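Local coordinates for probable uracil-DNA glycosylase (PDB 5X55), which is a probable uracil-DNA glycosylase of a giant virus, belonging to the uracil-DNA glycosylase superfamily and carrying a four-stranded parallel sheet among helices, at residues A[103-106]-A[107-110]; A[268-271]-A[272-275]. One frame throughout, in Å; residues are numbered along the deposited sequence.

Both interactions are tight local turns with a main-chain hydrogen bond from residue i+3 back to the carbonyl of residue i, but one lies within a loop and the other at the start of a helix. Interaction 1 lies between helices 98-102 and 114-117, its centre about 19 Å from the centre of the chain. Interaction 2 leads into helix 273-286 and lies deeper, its centre about 14 Å from that point. Their centres are about 28 Å apart and their nearest atoms about 15 Å apart, so they do not touch. Adjacent residues of one loop touch both: Tyr109 packs on Leu170, and Trp272 on Leu171, before helix 173-177.

Interaction 1: A[103-106]-A[107-110]; sequences LIDA and NNYH
Asp105 holds the two asparagines that follow it through three hydrogen bonds. Its OD1 accepts from Asn107 N at 3.0 Å, which makes an Asx turn, and its backbone O accepts from Asn108 N at 2.9 Å, which closes a beta turn over Ala106 and Asn107. The backbone angles of those two middle residues fit type I. In the third bond, Asn108 ND2 reaches Asp105 OD2 at 3.0 Å. The two carboxylate oxygens therefore serve different residues, and neither is met in the carboxylate plane: Asn107 N stands 72° out of it and Asn108 ND2 43° out of it. The Asp105 side chain can span both because its CG is anti to the backbone N (chi1 177°), beside the carbonyl carbon from which the chain turns.

A water extends this grip, donating to Asp105 OD2 at 3.0 Å and accepting from Asn107 ND2 at 3.2 Å. A second water bridges the two ends of the turn, accepting from Asp105 N at 2.7 Å and donating weakly to Asn108 O. The apolar part of the contact is smaller. The CG2 branch of buried Ile104 comes to the edge of the Tyr109 ring, 3.6 Å from CD2, and Asp105 O also lies near the plane of that ring.

Asp105 OD1 is shared with Asn214 ND2, a second donor that probably helps to position the carboxylate, while Ile104 and Ala106 form backbone hydrogen bonds with Leu213. Tyr109 meets the Phe111 ring edge-to-face and packs on Leu170 and Val201. The turn thus reverses the surface loop between helix 98-102 and helix 114-117, with Ile104 to Asn107 lying against loop residues 212-214, ahead of helix 219-230.

Interaction 2: A[268-271]-A[272-275]; sequences HART and WESF
A type I beta turn from Arg270 to Glu273 delivers the chain into helix 273-286, with Trp272 at the N-cap position. The evidence for its closure is a long but nearly straight hydrogen bond, Glu273 N to Arg270 O at 3.3 Å with an N-H...O angle of 173°.

Thr271 and Trp272 carry the apolar contact. With its methyl CG2 turned opposite the backbone N, Thr271 lays it over one face of the indole in a CH-pi contact, 4.0 Å from the centroid of the Trp272 five-membered ring and 24° off its normal. The other branch, Thr271 OG1, bonds to Tyr157 OH, which helps to fix the rotation of the side chain.

The Arg270 and Glu273 side chains extend alongside one another in the same direction; their salt bridge, NE to OE1, is long at 3.6 Å. A negative charge in the first turn of a helix is probably favoured by the helix dipole.

Two waters bridge backbone atoms. One donates to His268 O at 2.9 Å, and weakly to Ala269 O, and accepts from Trp272 N at 2.9 Å; the other joins Thr271 O, at 2.7 Å, to Phe275 N, at 3.1 Å.

Trp272 NE1 and His268 ND1 both bond to Thr259 OG1, just before strand 260-261, while Leu150 and Leu154 of helix 146-159 pack on the indole beside the start of helix 273-286.

Interaction 1: A[103-106]-A[107-110]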
ATOM      1  N   LEU A 103       5.018  13.802   0.533  1.00 22.38           N
ATOM      2  CA  LEU A 103       5.550  14.430  -0.678  1.00 24.81           C
ATOM      3  C   LEU A 103       7.071  14.515  -0.565  1.00 27.29           C
ATOM      4  O   LEU A 103       7.643  15.541  -0.202  1.00 30.52           O
ATOM      5  CB  LEU A 103       4.924  15.800  -0.901  1.00 25.26           C
ATOM      6  CG  LEU A 103       5.368  16.397  -2.232  1.00 26.82           C
ATOM      7  CD1 LEU A 103       4.731  15.609  -3.353  1.00 25.71           C
ATOM      8  CD2 LEU A 103       5.044  17.875  -2.341  1.00 25.70           C
ATOM      9  N   ILE A 104       7.733  13.418  -0.924  1.00 23.48           N
ATOM     10  CA  ILE A 104       9.145  13.201  -0.627  1.00 23.19           C
ATOM     11  C   ILE A 104      10.002  13.540  -1.841  1.00 22.22           C
ATOM     12  O   ILE A 104       9.683  13.155  -2.974  1.00 19.15           O
ATOM     13  CB  ILE A 104       9.365  11.742  -0.188  1.00 26.43           C
ATOM     14  CG1 ILE A 104       8.671  11.481   1.136  1.00 23.98           C
ATOM     15  CG2 ILE A 104      10.848  11.400  -0.088  1.00 27.67           C
ATOM     16  CD1 ILE A 104       8.661  10.024   1.468  1.00 26.57           C
ATOM     17  N   ASP A 105      11.114  14.226  -1.601  1.00 20.63           N
ATOM     18  CA  ASP A 105      12.089  14.546  -2.638  1.00 22.17           C
ATOM     19  C   ASP A 105      13.355  13.732  -2.389  1.00 25.24           C
ATOM     20  O   ASP A 105      13.985  13.864  -1.329  1.00 23.36           O
ATOM     21  CB  ASP A 105      12.393  16.042  -2.640  1.00 24.38           C
ATOM     22  CG  ASP A 105      13.454  16.434  -3.657  1.00 26.06           C
ATOM     23  OD1 ASP A 105      13.770  15.650  -4.584  1.00 27.23           O
ATOM     24  OD2 ASP A 105      13.965  17.564  -3.532  1.00 32.19           O
ATOM     25  N   ALA A 106      13.721  12.885  -3.360  1.00 22.47           N
ATOM     26  CA  ALA A 106      14.926  12.066  -3.198  1.00 26.14           C
ATOM     27  C   ALA A 106      16.187  12.922  -3.044  1.00 25.09           C
ATOM     28  O   ALA A 106      17.125  12.513  -2.357  1.00 25.10           O
ATOM     29  CB  ALA A 106      15.074  11.097  -4.371  1.00 22.32           C
ATOM     30  N   ASN A 107      16.223  14.111  -3.657  1.00 24.59           N
ATOM     31  CA  ASN A 107      17.361  15.012  -3.496  1.00 23.78           C
ATOM     32  C   ASN A 107      17.400  15.700  -2.133  1.00 26.80           C
ATOM     33  O   ASN A 107      18.400  16.348  -1.821  1.00 27.81           O
ATOM     34  CB  ASN A 107      17.349  16.086  -4.579  1.00 27.94           C
ATOM     35  CG  ASN A 107      17.476  15.513  -5.982  1.00 23.92           C
ATOM     36  OD1 ASN A 107      18.136  14.501  -6.204  1.00 27.12           O
ATOM     37  ND2 ASN A 107      16.830  16.161  -6.934  1.00 25.35           N
ATOM     38  N   ASN A 108      16.347  15.591  -1.319  1.00 27.12           N
ATOM     39  CA  ASN A 108      16.290  16.256  -0.021  1.00 29.38           C
ATOM     40  C   ASN A 108      15.678  15.299   1.006  1.00 31.49           C
ATOM     41  O   ASN A 108      14.634  15.544   1.618  1.00 30.28           O
ATOM     42  CB  ASN A 108      15.522  17.570  -0.133  1.00 28.13           C
ATOM     43  CG  ASN A 108      16.346  18.657  -0.784  1.00 28.34           C
ATOM     44  OD1 ASN A 108      17.069  19.387  -0.104  1.00 31.16           O
ATOM     45  ND2 ASN A 108      16.269  18.755  -2.111  1.00 20.95           N
ATOM     46  N   TYR A 109      16.382  14.198   1.216  1.00 23.24           N
ATOM     47  CA  TYR A 109      15.875  13.013   1.901  1.00 27.23           C
ATOM     48  C   TYR A 109      16.612  12.878   3.229  1.00 24.27           C
ATOM     49  O   TYR A 109      17.770  12.464   3.255  1.00 31.23           O
ATOM     50  CB  TYR A 109      16.098  11.799   1.005  1.00 24.49           C
ATOM     51  CG  TYR A 109      15.378  10.528   1.394  1.00 22.58           C
ATOM     52  CD1 TYR A 109      15.972   9.598   2.244  1.00 20.30           C
ATOM     53  CD2 TYR A 109      14.130  10.234   0.863  1.00 21.64           C
ATOM     54  CE1 TYR A 109      15.326   8.434   2.576  1.00 22.05           C
ATOM     55  CE2 TYR A 109      13.467   9.073   1.191  1.00 22.65           C
ATOM     56  CZ  TYR A 109      14.068   8.172   2.046  1.00 23.75           C
ATOM     57  OH  TYR A 109      13.407   7.008   2.363  1.00 22.22           O
ATOM     58  N   HIS A 110      15.944  13.207   4.332  1.00 25.69           N
ATOM     59  CA  HIS A 110      16.622  13.241   5.624  1.00 30.01           C
ATOM     60  C   HIS A 110      16.040  12.267   6.634  1.00 33.16           C
ATOM     61  O   HIS A 110      16.306  12.396   7.831  1.00 34.95           O
ATOM     62  CB  HIS A 110      16.616  14.669   6.166  1.00 31.83           C
ATOM     63  CG  HIS A 110      17.264  15.635   5.230  1.00 34.76           C
ATOM     64  ND1 HIS A 110      18.593  15.538   4.876  1.00 34.16           N
ATOM     65  CD2 HIS A 110      16.754  16.659   4.507  1.00 34.62           C
ATOM     66  CE1 HIS A 110      18.886  16.487   4.007  1.00 30.36           C
ATOM     67  NE2 HIS A 110      17.789  17.185   3.770  1.00 40.95           N
TER
HETATM   68  O   HOH W   1      15.133  18.738  -5.988  1.00 24.17           O
HETATM   69  O   HOH W   2      11.419  15.190   0.908  1.00 26.61           O

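Interaction 2: A[268-271]-A[272-275]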
ATOM      1  N   HIS A 268      10.282 -10.467   3.429  1.00 20.30           N
ATOM      2  CA  HIS A 268       9.508 -10.423   4.666  1.00 21.31           C
ATOM      3  C   HIS A 268       8.039 -10.741   4.431  1.00 24.00           C
ATOM      4  O   HIS A 268       7.153 -10.161   5.065  1.00 23.43           O
ATOM      5  CB  HIS A 268       9.646  -9.070   5.343  1.00 18.86           C
ATOM      6  CG  HIS A 268      11.051  -8.751   5.742  1.00 25.08           C
ATOM      7  ND1 HIS A 268      11.465  -7.475   6.052  1.00 23.10           N
ATOM      8  CD2 HIS A 268      12.139  -9.545   5.879  1.00 22.45           C
ATOM      9  CE1 HIS A 268      12.749  -7.494   6.355  1.00 19.20           C
ATOM     10  NE2 HIS A 268      13.182  -8.737   6.258  1.00 24.69           N
ATOM     11  N   ALA A 269       7.762 -11.691   3.535  1.00 23.94           N
ATOM     12  CA  ALA A 269       6.387 -11.960   3.128  1.00 22.08           C
ATOM     13  C   ALA A 269       5.559 -12.618   4.233  1.00 23.49           C
ATOM     14  O   ALA A 269       4.347 -12.419   4.279  1.00 29.75           O
ATOM     15  CB  ALA A 269       6.382 -12.827   1.869  1.00 21.93           C
ATOM     16  N   ARG A 270       6.165 -13.421   5.108  1.00 25.97           N
ATOM     17  CA  ARG A 270       5.382 -14.011   6.192  1.00 30.84           C
ATOM     18  C   ARG A 270       5.246 -13.044   7.358  1.00 27.76           C
ATOM     19  O   ARG A 270       4.223 -13.052   8.054  1.00 31.51           O
ATOM     20  CB  ARG A 270       6.017 -15.314   6.694  1.00 36.76           C
ATOM     21  CG  ARG A 270       6.162 -16.453   5.683  1.00 36.95           C
ATOM     22  CD  ARG A 270       4.909 -17.315   5.581  1.00 38.21           C
ATOM     23  NE  ARG A 270       4.312 -17.179   4.253  1.00 37.77           N
ATOM     24  CZ  ARG A 270       4.561 -17.985   3.223  1.00 41.90           C
ATOM     25  NH1 ARG A 270       5.395 -19.042   3.359  1.00 35.03           N
ATOM     26  NH2 ARG A 270       3.969 -17.731   2.049  1.00 34.94           N
ATOM     27  N   THR A 271       6.247 -12.179   7.529  1.00 24.28           N
ATOM     28  CA  THR A 271       6.383 -11.331   8.711  1.00 26.97           C
ATOM     29  C   THR A 271       5.120 -10.537   9.046  1.00 20.43           C
ATOM     30  O   THR A 271       4.742 -10.442  10.217  1.00 21.99           O
ATOM     31  CB  THR A 271       7.571 -10.397   8.487  1.00 28.89           C
ATOM     32  OG1 THR A 271       8.730 -11.201   8.232  1.00 27.27           O
ATOM     33  CG2 THR A 271       7.815  -9.506   9.690  1.00 23.40           C
ATOM     34  N   TRP A 272       4.437  -9.979   8.045  1.00 23.99           N
ATOM     35  CA  TRP A 272       3.363  -9.018   8.308  1.00 21.14           C
ATOM     36  C   TRP A 272       1.954  -9.566   8.100  1.00 22.64           C
ATOM     37  O   TRP A 272       0.989  -8.790   8.196  1.00 21.62           O
ATOM     38  CB  TRP A 272       3.547  -7.775   7.438  1.00 18.55           C
ATOM     39  CG  TRP A 272       4.798  -7.014   7.774  1.00 21.09           C
ATOM     40  CD1 TRP A 272       6.034  -7.183   7.230  1.00 16.97           C
ATOM     41  CD2 TRP A 272       4.920  -5.960   8.738  1.00 18.70           C
ATOM     42  NE1 TRP A 272       6.921  -6.301   7.798  1.00 18.31           N
ATOM     43  CE2 TRP A 272       6.259  -5.548   8.736  1.00 18.74           C
ATOM     44  CE3 TRP A 272       4.020  -5.335   9.615  1.00 19.60           C
ATOM     45  CZ2 TRP A 272       6.725  -4.526   9.563  1.00 17.96           C
ATOM     46  CZ3 TRP A 272       4.481  -4.327  10.440  1.00 17.52           C
ATOM     47  CH2 TRP A 272       5.817  -3.927  10.403  1.00 21.28           C
ATOM     48  N   GLU A 273       1.805 -10.874   7.844  1.00 20.56           N
ATOM     49  CA  GLU A 273       0.521 -11.411   7.387  1.00 21.93           C
ATOM     50  C   GLU A 273      -0.574 -11.224   8.432  1.00 24.35           C
ATOM     51  O   GLU A 273      -1.710 -10.865   8.092  1.00 23.11           O
ATOM     52  CB  GLU A 273       0.659 -12.899   7.014  1.00 25.93           C
ATOM     53  CG  GLU A 273       1.455 -13.178   5.714  1.00 30.77           C
ATOM     54  CD  GLU A 273       1.475 -14.661   5.280  1.00 39.74           C
ATOM     55  OE1 GLU A 273       1.640 -15.575   6.126  1.00 40.07           O
ATOM     56  OE2 GLU A 273       1.323 -14.913   4.067  1.00 47.11           O
ATOM     57  N   SER A 274      -0.261 -11.456   9.711  1.00 19.74           N
ATOM     58  CA  SER A 274      -1.298 -11.302  10.723  1.00 26.63           C
ATOM     59  C   SER A 274      -1.630  -9.830  10.948  1.00 18.95           C
ATOM     60  O   SER A 274      -2.791  -9.478  11.182  1.00 21.29           O
ATOM     61  CB  SER A 274      -0.870 -11.961  12.038  1.00 25.10           C
ATOM     62  OG  SER A 274      -0.597 -13.329  11.836  1.00 36.35           O
ATOM     63  N   PHE A 275      -0.620  -8.967  10.905  1.00 21.28           N
ATOM     64  CA  PHE A 275      -0.864  -7.537  11.048  1.00 21.89           C
ATOM     65  C   PHE A 275      -1.752  -7.033   9.923  1.00 17.08           C
ATOM     66  O   PHE A 275      -2.751  -6.356  10.168  1.00 18.85           O
ATOM     67  CB  PHE A 275       0.467  -6.782  11.080  1.00 24.22           C
ATOM     68  CG  PHE A 275       0.320  -5.296  11.278  1.00 22.65           C
ATOM     69  CD1 PHE A 275       0.213  -4.766  12.554  1.00 23.34           C
ATOM     70  CD2 PHE A 275       0.306  -4.435  10.188  1.00 19.96           C
ATOM     71  CE1 PHE A 275       0.089  -3.385  12.754  1.00 29.07           C
ATOM     72  CE2 PHE A 275       0.189  -3.060  10.366  1.00 24.72           C
ATOM     73  CZ  PHE A 275       0.070  -2.528  11.656  1.00 23.89           C
TER
HETATM   74  O   HOH W   3       4.291  -9.960   5.153  1.00 24.09           O
HETATM   75  O   HOH W   4       2.294 -10.034  11.277  1.00 19.64           O